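PDB 4GL3: putative glucoamylase from Bacteroides uniformis, which probably hydrolyses glycosidic bonds in glucose-containing saccharides, as a glucoamylase-like glycoside hydrolase. Local coordinates for residues His193-Ile201 with Phe250-Leu259; Asp260-Tyr271 with Leu413-Asn421. All coordinates share one frame; numbering follows the deposited sequence.

How the contacts relate
Contact 1 (193-201 with 250-259) lies near the middle of the chain and is largely buried; contact 2 (260-271 with 413-421) sits about 19 Å out, centre to centre, from the middle of the chain, with several of its residues exposed. The two run on from each other, since 260-271 continues directly from 250-259. Their centres are about 13 Å apart and their side chains touch: His-197 meets Tyr-271 and Phe-415, and Ile-201 meets Leu-413 and Phe-415. Waters bridge both contacts, but contact 1 relies on a serine hydroxyl and a histidine-tyrosine bond, whereas contact 2 pairs backbones in a single beta bridge and sets a carboxylate against an arginine and a tyrosine.

Contact 1: His193-Ile201 with Phe250-Leu259; sequences HNECHIVYI and FFTHYSYMGL
Glu-195 and Phe-251 bring the two backbones closest, their CA atoms 4.2 Å apart where the loop 193-196 leads into helix 197-205; 250-259 lies in the connection between strand 235-239 and helix 271-288. Ser-255 does most of the stitching. Its OG gives a short 2.6 Å bond to Glu-195 O, reaching it from above the carbonyl plane, and accepts from Ile-198 N at 3.1 Å, so one hydroxyl ties the loop carbonyl to the first turn of the helix. Just before the helix, Asn-194 OD1 accepts from Cys-196 N in an Asx turn. In this probable six-hairpin, glucoamylase-like fold, the contact joins the start of helix 197-205 to the connection that leads to helix 271-288. Glu-195 OE2 makes a weak hydrogen bond to a Tris molecule, probably from the crystallisation liquor; such molecules often mark pockets. The bent Glu-195 chain lies against both phenylalanines, OE1 3.3 Å from Phe-251 CE1 and OE2 at the edge of the Phe-250 ring; the carboxylate and Phe-251 ring planes are 16° apart. Over one face of Phe-251 sits Asn-194 CA, a CH-pi contact 3.9 Å from the centroid. With CG anti to the backbone N (chi1 -161°), His-197 turns ND1 to Tyr-256 OH, 2.8 Å away; either may donate. His-197 NE2 is taken by Tyr-216. Farther along the helix, Ile-198 CD1 rests 4.1 Å from Leu-259 CB.

Contact 2: Asp260-Tyr271 with Leu413-Asn421; sequences DPRGLKDRYADY and LGFTSPYLN
Phe-415 follows the Schellman turn at Gly-414 that ends helix 404-412, and packs its ring against Asp-266 and Leu-264. Asp-266 CB stands over the ring centre, a CH-pi contact 3.8 Å from the centroid, and Leu-264 CD1 approaches CD2 of Phe-415 at 3.6 Å. Asp-266 holds CG between its backbone N and carbonyl carbon (chi1 66°), laying its side chain alongside Phe-415; its OD2 accepts from Tyr-271 OH and also bonds Tyr-216. Next, Thr-416 pairs with Lys-265 in a single antiparallel bridge, a hydrogen-bonded pair: Thr-416 N reaches Lys-265 O at 2.9 Å and Lys-265 N returns to Thr-416 O at 3.1 Å. Ser-417 OG donates to a water, which in turn donates to Asp-260 O and Arg-262 O, and accepts from Tyr-419 N in an ST turn. Pro-418 CD lies 3.6 Å from Gly-263 O. Tyr-419 then crosses Asp-260 at about a right angle, its OH giving a 2.7 Å bond to the anti lone pair of OD2. Arg-262 grips the same carboxylate side-on through NE and NH2, its NH2 2.8 Å from OD2. Replacing Asp-260 by alanine removes the carboxylate and is likely to leave the Arg-262 guanidinium without this counter-charge and the Tyr-419 hydroxyl without its acceptor. Sharing one anion between an arginine and a phenol probably favours the charged carboxylate, which may in turn polarise the Tyr-419 O-H bond.

Contact 1: His193-Ile201 with Phe250-Leu259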
loop_
_atom_site.group_PDB
_atom_site.type_symbol
_atom_site.label_atom_id
_atom_site.label_comp_id
_atom_site.label_asym_id
_atom_site.label_seq_id
_atom_site.Cartn_x
_atom_site.Cartn_y
_atom_site.Cartn_z
ATOM N N HIS A 193 11.146 -9.109 -6.866
ATOM C CA HIS A 193 9.801 -8.527 -6.984
ATOM C C HIS A 193 9.183 -8.506 -5.588
ATOM O O HIS A 193 8.836 -9.552 -5.036
ATOM C CB HIS A 193 8.878 -9.314 -7.927
ATOM C CG HIS A 193 7.523 -8.686 -8.068
ATOM N ND1 HIS A 193 7.262 -7.678 -8.971
ATOM C CD2 HIS A 193 6.380 -8.865 -7.361
ATOM C CE1 HIS A 193 6.017 -7.266 -8.818
ATOM N NE2 HIS A 193 5.451 -7.988 -7.864
ATOM N N ASN A 194 9.108 -7.313 -5.023
ATOM C CA ASN A 194 8.532 -7.086 -3.698
ATOM C C ASN A 194 7.448 -6.016 -3.774
ATOM O O ASN A 194 6.803 -5.886 -4.808
ATOM C CB ASN A 194 9.635 -6.778 -2.673
ATOM C CG ASN A 194 10.402 -5.511 -2.971
ATOM O OD1 ASN A 194 10.034 -4.724 -3.826
ATOM N ND2 ASN A 194 11.514 -5.338 -2.279
ATOM N N GLU A 195 7.231 -5.259 -2.696
ATOM C CA GLU A 195 6.186 -4.242 -2.667
ATOM C C GLU A 195 6.549 -2.954 -3.370
ATOM O O GLU A 195 5.682 -2.090 -3.476
ATOM C CB GLU A 195 5.792 -3.903 -1.203
ATOM C CG GLU A 195 6.825 -3.037 -0.438
ATOM C CD GLU A 195 7.886 -3.825 0.324
ATOM O OE1 GLU A 195 8.365 -4.854 -0.186
ATOM O OE2 GLU A 195 8.276 -3.370 1.425
ATOM N N CYS A 196 7.796 -2.792 -3.845
ATOM C CA CYS A 196 8.263 -1.469 -4.291
ATOM C C CYS A 196 8.184 -1.178 -5.794
ATOM O O CYS A 196 8.851 -0.280 -6.266
ATOM C CB CYS A 196 9.724 -1.355 -3.878
ATOM S SG CYS A 196 10.031 -1.613 -2.138
ATOM N N HIS A 197 7.435 -1.962 -6.561
ATOM C CA HIS A 197 7.377 -1.801 -8.025
ATOM C C HIS A 197 7.115 -0.339 -8.460
ATOM O O HIS A 197 7.728 0.201 -9.435
ATOM C CB HIS A 197 6.288 -2.741 -8.578
ATOM C CG HIS A 197 6.390 -3.034 -10.039
ATOM N ND1 HIS A 197 5.399 -3.715 -10.714
ATOM C CD2 HIS A 197 7.359 -2.767 -10.951
ATOM C CE1 HIS A 197 5.758 -3.859 -11.982
ATOM N NE2 HIS A 197 6.952 -3.313 -12.147
ATOM N N ILE A 198 6.221 0.299 -7.713
ATOM C CA ILE A 198 5.724 1.632 -8.034
ATOM C C ILE A 198 6.824 2.691 -7.979
ATOM O O ILE A 198 6.718 3.748 -8.642
ATOM C CB ILE A 198 4.532 2.040 -7.095
ATOM C CG1 ILE A 198 3.762 3.227 -7.642
ATOM C CG2 ILE A 198 5.000 2.407 -5.694
ATOM C CD1 ILE A 198 2.822 2.882 -8.733
ATOM N N VAL A 199 7.865 2.439 -7.189
ATOM C CA VAL A 199 8.978 3.349 -7.157
ATOM C C VAL A 199 9.633 3.502 -8.537
ATOM O O VAL A 199 9.978 4.616 -8.945
ATOM C CB VAL A 199 10.049 2.919 -6.100
ATOM C CG1 VAL A 199 11.166 3.970 -6.033
ATOM C CG2 VAL A 199 9.378 2.719 -4.734
ATOM N N TYR A 200 9.812 2.385 -9.246
ATOM C CA TYR A 200 10.408 2.414 -10.586
ATOM C C TYR A 200 9.457 2.997 -11.613
ATOM O O TYR A 200 9.897 3.751 -12.488
ATOM C CB TYR A 200 10.864 1.025 -11.031
ATOM C CG TYR A 200 12.147 0.605 -10.343
ATOM C CD1 TYR A 200 12.133 0.024 -9.058
ATOM C CD2 TYR A 200 13.389 0.840 -10.935
ATOM C CE1 TYR A 200 13.323 -0.313 -8.402
ATOM C CE2 TYR A 200 14.577 0.502 -10.278
ATOM C CZ TYR A 200 14.553 -0.065 -9.023
ATOM O OH TYR A 200 15.766 -0.414 -8.395
ATOM N N ILE A 201 8.160 2.676 -11.501
ATOM C CA ILE A 201 7.161 3.247 -12.419
ATOM C C ILE A 201 7.097 4.779 -12.270
ATOM O O ILE A 201 7.121 5.475 -13.262
ATOM C CB ILE A 201 5.728 2.669 -12.199
ATOM C CG1 ILE A 201 5.665 1.135 -12.270
ATOM C CG2 ILE A 201 4.708 3.318 -13.124
ATOM C CD1 ILE A 201 6.412 0.535 -13.369
ATOM N N PHE A 250 1.062 -8.705 1.218
ATOM C CA PHE A 250 0.965 -7.271 0.928
ATOM C C PHE A 250 1.790 -6.825 -0.296
ATOM O O PHE A 250 1.590 -5.720 -0.796
ATOM C CB PHE A 250 1.300 -6.379 2.148
ATOM C CG PHE A 250 2.801 -6.125 2.354
ATOM C CD1 PHE A 250 3.584 -7.053 3.049
ATOM C CD2 PHE A 250 3.410 -4.980 1.857
ATOM C CE1 PHE A 250 4.951 -6.823 3.282
ATOM C CE2 PHE A 250 4.782 -4.735 2.102
ATOM C CZ PHE A 250 5.545 -5.664 2.789
ATOM N N PHE A 251 2.729 -7.655 -0.759
ATOM C CA PHE A 251 3.418 -7.364 -2.001
ATOM C C PHE A 251 2.423 -7.189 -3.195
ATOM O O PHE A 251 2.746 -6.497 -4.145
ATOM C CB PHE A 251 4.430 -8.461 -2.369
ATOM C CG PHE A 251 5.664 -8.572 -1.458
ATOM C CD1 PHE A 251 5.902 -7.702 -0.404
ATOM C CD2 PHE A 251 6.594 -9.602 -1.696
ATOM C CE1 PHE A 251 7.045 -7.831 0.381
ATOM C CE2 PHE A 251 7.722 -9.740 -0.920
ATOM C CZ PHE A 251 7.965 -8.828 0.102
ATOM N N THR A 252 1.229 -7.788 -3.124
ATOM C CA THR A 252 0.192 -7.626 -4.191
ATOM C C THR A 252 -0.729 -6.430 -3.949
ATOM O O THR A 252 -1.669 -6.212 -4.717
ATOM C CB THR A 252 -0.668 -8.896 -4.331
ATOM O OG1 THR A 252 -1.513 -9.029 -3.169
ATOM C CG2 THR A 252 0.250 -10.119 -4.508
ATOM N N HIS A 253 -0.451 -5.642 -2.896
ATOM C CA HIS A 253 -1.304 -4.541 -2.510
ATOM C C HIS A 253 -0.671 -3.148 -2.681
ATOM O O HIS A 253 -1.277 -2.286 -3.246
ATOM C CB HIS A 253 -1.778 -4.666 -1.043
ATOM C CG HIS A 253 -2.423 -5.963 -0.735
ATOM N ND1 HIS A 253 -2.369 -6.524 0.520
ATOM C CD2 HIS A 253 -3.052 -6.856 -1.536
ATOM C CE1 HIS A 253 -2.974 -7.706 0.482
ATOM N NE2 HIS A 253 -3.412 -7.924 -0.747
ATOM N N TYR A 254 0.498 -2.889 -2.119
ATOM C CA TYR A 254 0.890 -1.471 -1.945
ATOM C C TYR A 254 1.115 -0.657 -3.249
ATOM O O TYR A 254 0.739 0.504 -3.322
ATOM C CB TYR A 254 2.117 -1.318 -1.024
ATOM C CG TYR A 254 1.977 -1.674 0.432
ATOM C CD1 TYR A 254 0.799 -2.168 0.960
ATOM C CD2 TYR A 254 3.067 -1.513 1.297
ATOM C CE1 TYR A 254 0.709 -2.526 2.302
ATOM C CE2 TYR A 254 2.985 -1.852 2.624
ATOM C CZ TYR A 254 1.799 -2.357 3.136
ATOM O OH TYR A 254 1.713 -2.737 4.478
ATOM N N SER A 255 1.766 -1.257 -4.232
ATOM C CA SER A 255 1.996 -0.637 -5.536
ATOM C C SER A 255 0.778 -0.727 -6.460
ATOM O O SER A 255 0.748 -0.011 -7.455
ATOM C CB SER A 255 3.232 -1.290 -6.252
ATOM O OG SER A 255 4.470 -1.035 -5.577
ATOM N N TYR A 256 -0.229 -1.541 -6.101
ATOM C CA TYR A 256 -1.367 -1.889 -6.980
ATOM C C TYR A 256 -2.694 -1.333 -6.462
ATOM O O TYR A 256 -3.811 -1.801 -6.753
ATOM C CB TYR A 256 -1.414 -3.402 -7.199
ATOM C CG TYR A 256 -0.057 -3.867 -7.634
ATOM C CD1 TYR A 256 0.432 -3.549 -8.909
ATOM C CD2 TYR A 256 0.791 -4.534 -6.755
ATOM C CE1 TYR A 256 1.705 -3.936 -9.317
ATOM C CE2 TYR A 256 2.073 -4.912 -7.140
ATOM C CZ TYR A 256 2.536 -4.592 -8.409
ATOM O OH TYR A 256 3.808 -4.955 -8.780
HETATM N N MSE A 257 -2.548 -0.295 -5.691
HETATM C CA MSE A 257 -3.656 0.501 -5.196
HETATM C C MSE A 257 -4.100 1.472 -6.302
HETATM O O MSE A 257 -5.283 1.615 -6.608
HETATM C CB MSE A 257 -3.170 1.268 -3.964
HETATM C CG MSE A 257 -4.140 1.241 -2.901
HETATM SE SE MSE A 257 -3.820 -0.051 -1.499
HETATM C CE MSE A 257 -4.236 1.366 -0.176
ATOM N N GLY A 258 -3.112 2.122 -6.929
ATOM C CA GLY A 258 -3.372 2.974 -8.121
ATOM C C GLY A 258 -3.038 2.295 -9.453
ATOM O O GLY A 258 -3.767 2.409 -10.446
ATOM N N LEU A 259 -1.916 1.598 -9.476
ATOM C CA LEU A 259 -1.492 0.831 -10.638
ATOM C C LEU A 259 -2.409 -0.410 -10.759
ATOM O O LEU A 259 -2.400 -1.308 -9.901
ATOM C CB LEU A 259 -0.021 0.452 -10.460
ATOM C CG LEU A 259 0.752 -0.210 -11.558
ATOM C CD1 LEU A 259 0.841 0.719 -12.754
ATOM C CD2 LEU A 259 2.169 -0.538 -11.059
HETATM O O HOH W 1 3.069 -8.249 -6.482
HETATM O O HOH W 2 5.215 -4.166 -5.946
HETATM O O HOH W 3 3.093 -3.817 -3.905
#

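Contact 2: Asp260-Tyr271 with Leu413-Asn421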
loop_
_atom_site.group_PDB
_atom_site.type_symbol
_atom_site.label_atom_id
_atom_site.label_comp_id
_atom_site.label_asym_id
_atom_site.label_seq_id
_atom_site.Cartn_x
_atom_site.Cartn_y
_atom_site.Cartn_z
ATOM N N ASP A 260 -3.235 -0.418 -11.797
ATOM C CA ASP A 260 -4.147 -1.508 -12.066
ATOM C C ASP A 260 -3.390 -2.661 -12.746
ATOM O O ASP A 260 -2.976 -2.539 -13.900
ATOM C CB ASP A 260 -5.290 -0.994 -12.981
ATOM C CG ASP A 260 -6.455 -1.973 -13.136
ATOM O OD1 ASP A 260 -6.347 -3.165 -12.784
ATOM O OD2 ASP A 260 -7.506 -1.519 -13.650
ATOM N N PRO A 261 -3.275 -3.818 -12.069
ATOM C CA PRO A 261 -2.595 -4.972 -12.678
ATOM C C PRO A 261 -3.388 -5.747 -13.702
ATOM O O PRO A 261 -2.789 -6.602 -14.392
ATOM C CB PRO A 261 -2.291 -5.876 -11.481
ATOM C CG PRO A 261 -3.411 -5.613 -10.553
ATOM C CD PRO A 261 -3.828 -4.157 -10.750
ATOM N N ARG A 262 -4.688 -5.453 -13.856
ATOM C CA ARG A 262 -5.509 -6.172 -14.817
ATOM C C ARG A 262 -5.130 -5.799 -16.269
ATOM O O ARG A 262 -5.164 -4.629 -16.660
ATOM C CB ARG A 262 -6.995 -5.898 -14.542
ATOM C CG ARG A 262 -7.430 -6.340 -13.134
ATOM C CD ARG A 262 -8.869 -5.944 -12.826
ATOM N NE ARG A 262 -8.978 -4.493 -12.977
ATOM C CZ ARG A 262 -10.107 -3.830 -13.198
ATOM N NH1 ARG A 262 -11.268 -4.457 -13.254
ATOM N NH2 ARG A 262 -10.086 -2.519 -13.333
ATOM N N GLY A 263 -4.723 -6.796 -17.043
ATOM C CA GLY A 263 -4.229 -6.604 -18.408
ATOM C C GLY A 263 -2.863 -5.918 -18.448
ATOM O O GLY A 263 -2.392 -5.559 -19.527
ATOM N N LEU A 264 -2.223 -5.735 -17.292
ATOM C CA LEU A 264 -0.886 -5.118 -17.234
ATOM C C LEU A 264 0.215 -6.133 -17.506
ATOM O O LEU A 264 0.267 -7.164 -16.859
ATOM C CB LEU A 264 -0.677 -4.459 -15.876
ATOM C CG LEU A 264 0.552 -3.532 -15.737
ATOM C CD1 LEU A 264 0.345 -2.262 -16.556
ATOM C CD2 LEU A 264 0.787 -3.259 -14.236
ATOM N N LYS A 265 1.088 -5.836 -18.479
ATOM C CA LYS A 265 2.132 -6.761 -18.920
ATOM C C LYS A 265 3.405 -5.993 -19.261
ATOM O O LYS A 265 3.330 -4.963 -19.919
ATOM C CB LYS A 265 1.715 -7.517 -20.186
ATOM C CG LYS A 265 0.464 -8.405 -20.077
ATOM C CD LYS A 265 0.345 -9.269 -21.348
ATOM C CE LYS A 265 -0.694 -10.381 -21.285
ATOM N NZ LYS A 265 -2.051 -9.827 -21.064
ATOM N N ASP A 266 4.568 -6.492 -18.845
ATOM C CA ASP A 266 5.852 -5.970 -19.357
ATOM C C ASP A 266 6.583 -7.176 -19.903
ATOM O O ASP A 266 5.961 -8.243 -20.069
ATOM C CB ASP A 266 6.632 -5.174 -18.306
ATOM C CG ASP A 266 7.110 -6.019 -17.137
ATOM O OD1 ASP A 266 6.912 -7.259 -17.157
ATOM O OD2 ASP A 266 7.626 -5.421 -16.169
ATOM N N ARG A 267 7.870 -7.047 -20.214
ATOM C CA ARG A 267 8.578 -8.178 -20.821
ATOM C C ARG A 267 8.817 -9.308 -19.820
ATOM O O ARG A 267 9.228 -10.315 -20.219
ATOM C CB ARG A 267 9.909 -7.744 -21.474
ATOM C CG ARG A 267 11.013 -7.348 -20.505
ATOM C CD ARG A 267 12.364 -7.135 -21.213
ATOM N NE ARG A 267 12.436 -5.809 -21.833
ATOM C CZ ARG A 267 13.565 -5.118 -22.083
ATOM N NH1 ARG A 267 14.775 -5.591 -21.768
ATOM N NH2 ARG A 267 13.495 -3.912 -22.650
ATOM N N TYR A 268 8.601 -9.100 -18.531
ATOM C CA TYR A 268 8.871 -10.094 -17.511
ATOM C C TYR A 268 7.611 -10.817 -17.054
ATOM O O TYR A 268 7.688 -11.975 -16.759
ATOM C CB TYR A 268 9.528 -9.441 -16.279
ATOM C CG TYR A 268 10.749 -8.623 -16.673
ATOM C CD1 TYR A 268 11.875 -9.239 -17.190
ATOM C CD2 TYR A 268 10.748 -7.252 -16.586
ATOM C CE1 TYR A 268 12.975 -8.500 -17.609
ATOM C CE2 TYR A 268 11.846 -6.513 -16.986
ATOM C CZ TYR A 268 12.933 -7.138 -17.525
ATOM O OH TYR A 268 14.008 -6.398 -17.928
ATOM N N ALA A 269 6.469 -10.153 -16.947
ATOM C CA ALA A 269 5.293 -10.840 -16.423
ATOM C C ALA A 269 3.957 -10.264 -16.888
ATOM O O ALA A 269 3.856 -9.099 -17.350
ATOM C CB ALA A 269 5.311 -10.861 -14.900
ATOM N N ASP A 270 2.944 -11.115 -16.745
ATOM C CA ASP A 270 1.533 -10.713 -16.770
ATOM C C ASP A 270 1.152 -10.475 -15.323
ATOM O O ASP A 270 1.075 -11.414 -14.520
ATOM C CB ASP A 270 0.708 -11.824 -17.407
ATOM C CG ASP A 270 -0.791 -11.599 -17.316
ATOM O OD1 ASP A 270 -1.278 -10.809 -16.500
ATOM O OD2 ASP A 270 -1.489 -12.266 -18.071
ATOM N N TYR A 271 0.944 -9.213 -14.979
ATOM C CA TYR A 271 0.801 -8.848 -13.572
ATOM C C TYR A 271 -0.517 -9.287 -12.983
ATOM O O TYR A 271 -0.600 -9.531 -11.782
ATOM C CB TYR A 271 1.092 -7.374 -13.330
ATOM C CG TYR A 271 2.582 -7.149 -13.476
ATOM C CD1 TYR A 271 3.452 -7.462 -12.444
ATOM C CD2 TYR A 271 3.135 -6.732 -14.689
ATOM C CE1 TYR A 271 4.832 -7.342 -12.595
ATOM C CE2 TYR A 271 4.513 -6.590 -14.839
ATOM C CZ TYR A 271 5.357 -6.910 -13.790
ATOM O OH TYR A 271 6.728 -6.799 -13.952
ATOM N N LEU A 413 8.839 2.010 -20.026
ATOM C CA LEU A 413 9.303 0.768 -19.480
ATOM C C LEU A 413 8.819 -0.452 -20.264
ATOM O O LEU A 413 9.153 -1.548 -19.902
ATOM C CB LEU A 413 8.944 0.645 -18.002
ATOM C CG LEU A 413 9.600 1.656 -17.078
ATOM C CD1 LEU A 413 9.197 1.390 -15.637
ATOM C CD2 LEU A 413 11.113 1.690 -17.292
ATOM N N GLY A 414 8.077 -0.254 -21.356
ATOM C CA GLY A 414 7.685 -1.339 -22.215
ATOM C C GLY A 414 6.376 -1.993 -21.825
ATOM O O GLY A 414 6.075 -3.068 -22.300
ATOM N N PHE A 415 5.567 -1.367 -20.995
ATOM C CA PHE A 415 4.303 -2.024 -20.586
ATOM C C PHE A 415 3.237 -1.921 -21.661
ATOM O O PHE A 415 3.243 -0.968 -22.422
ATOM C CB PHE A 415 3.700 -1.391 -19.358
ATOM C CG PHE A 415 4.363 -1.772 -18.084
ATOM C CD1 PHE A 415 5.540 -1.152 -17.692
ATOM C CD2 PHE A 415 3.829 -2.753 -17.291
ATOM C CE1 PHE A 415 6.138 -1.483 -16.485
ATOM C CE2 PHE A 415 4.425 -3.108 -16.116
ATOM C CZ PHE A 415 5.586 -2.458 -15.700
ATOM N N THR A 416 2.344 -2.918 -21.715
ATOM C CA THR A 416 1.051 -2.809 -22.408
ATOM C C THR A 416 -0.052 -2.908 -21.320
ATOM O O THR A 416 0.152 -3.483 -20.219
ATOM C CB THR A 416 0.848 -3.913 -23.454
ATOM O OG1 THR A 416 1.028 -5.163 -22.792
ATOM C CG2 THR A 416 1.857 -3.805 -24.647
ATOM N N SER A 417 -1.198 -2.294 -21.600
ATOM C CA SER A 417 -2.328 -2.237 -20.638
ATOM C C SER A 417 -3.573 -1.798 -21.427
ATOM O O SER A 417 -3.450 -1.073 -22.419
ATOM C CB SER A 417 -2.019 -1.227 -19.516
ATOM O OG SER A 417 -3.154 -0.951 -18.694
ATOM N N PRO A 418 -4.764 -2.212 -20.994
ATOM C CA PRO A 418 -5.952 -1.657 -21.650
ATOM C C PRO A 418 -6.080 -0.139 -21.496
ATOM O O PRO A 418 -6.789 0.479 -22.268
ATOM C CB PRO A 418 -7.125 -2.357 -20.960
ATOM C CG PRO A 418 -6.580 -3.006 -19.741
ATOM C CD PRO A 418 -5.094 -3.177 -19.931
ATOM N N TYR A 419 -5.387 0.463 -20.533
ATOM C CA TYR A 419 -5.396 1.930 -20.371
ATOM C C TYR A 419 -4.508 2.663 -21.378
ATOM O O TYR A 419 -4.618 3.878 -21.515
ATOM C CB TYR A 419 -4.913 2.316 -18.981
ATOM C CG TYR A 419 -5.830 1.928 -17.859
ATOM C CD1 TYR A 419 -5.710 0.686 -17.249
ATOM C CD2 TYR A 419 -6.828 2.811 -17.395
ATOM C CE1 TYR A 419 -6.540 0.326 -16.205
ATOM C CE2 TYR A 419 -7.663 2.459 -16.342
ATOM C CZ TYR A 419 -7.502 1.218 -15.748
ATOM O OH TYR A 419 -8.276 0.830 -14.694
ATOM N N LEU A 420 -3.625 1.932 -22.056
ATOM C CA LEU A 420 -2.649 2.515 -22.963
ATOM C C LEU A 420 -3.064 2.247 -24.430
ATOM O O LEU A 420 -2.988 1.108 -24.900
ATOM C CB LEU A 420 -1.256 1.959 -22.657
ATOM C CG LEU A 420 -0.685 2.159 -21.244
ATOM C CD1 LEU A 420 0.614 1.389 -21.094
ATOM C CD2 LEU A 420 -0.486 3.627 -20.924
ATOM N N ASN A 421 -3.565 3.315 -25.077
ATOM C CA ASN A 421 -3.836 3.503 -26.555
ATOM C C ASN A 421 -5.252 3.979 -26.834
ATOM O O ASN A 421 -6.200 3.369 -26.361
ATOM C CB ASN A 421 -3.507 2.295 -27.458
ATOM C CG ASN A 421 -2.082 2.344 -28.001
ATOM O OD1 ASN A 421 -1.137 2.598 -27.259
ATOM N ND2 ASN A 421 -1.928 2.121 -29.300
HETATM O O HOH W 4 -3.821 -2.272 -16.586
HETATM O O HOH W 5 -1.429 -5.833 -22.138
HETATM O O HOH W 6 9.196 -4.384 -20.360
#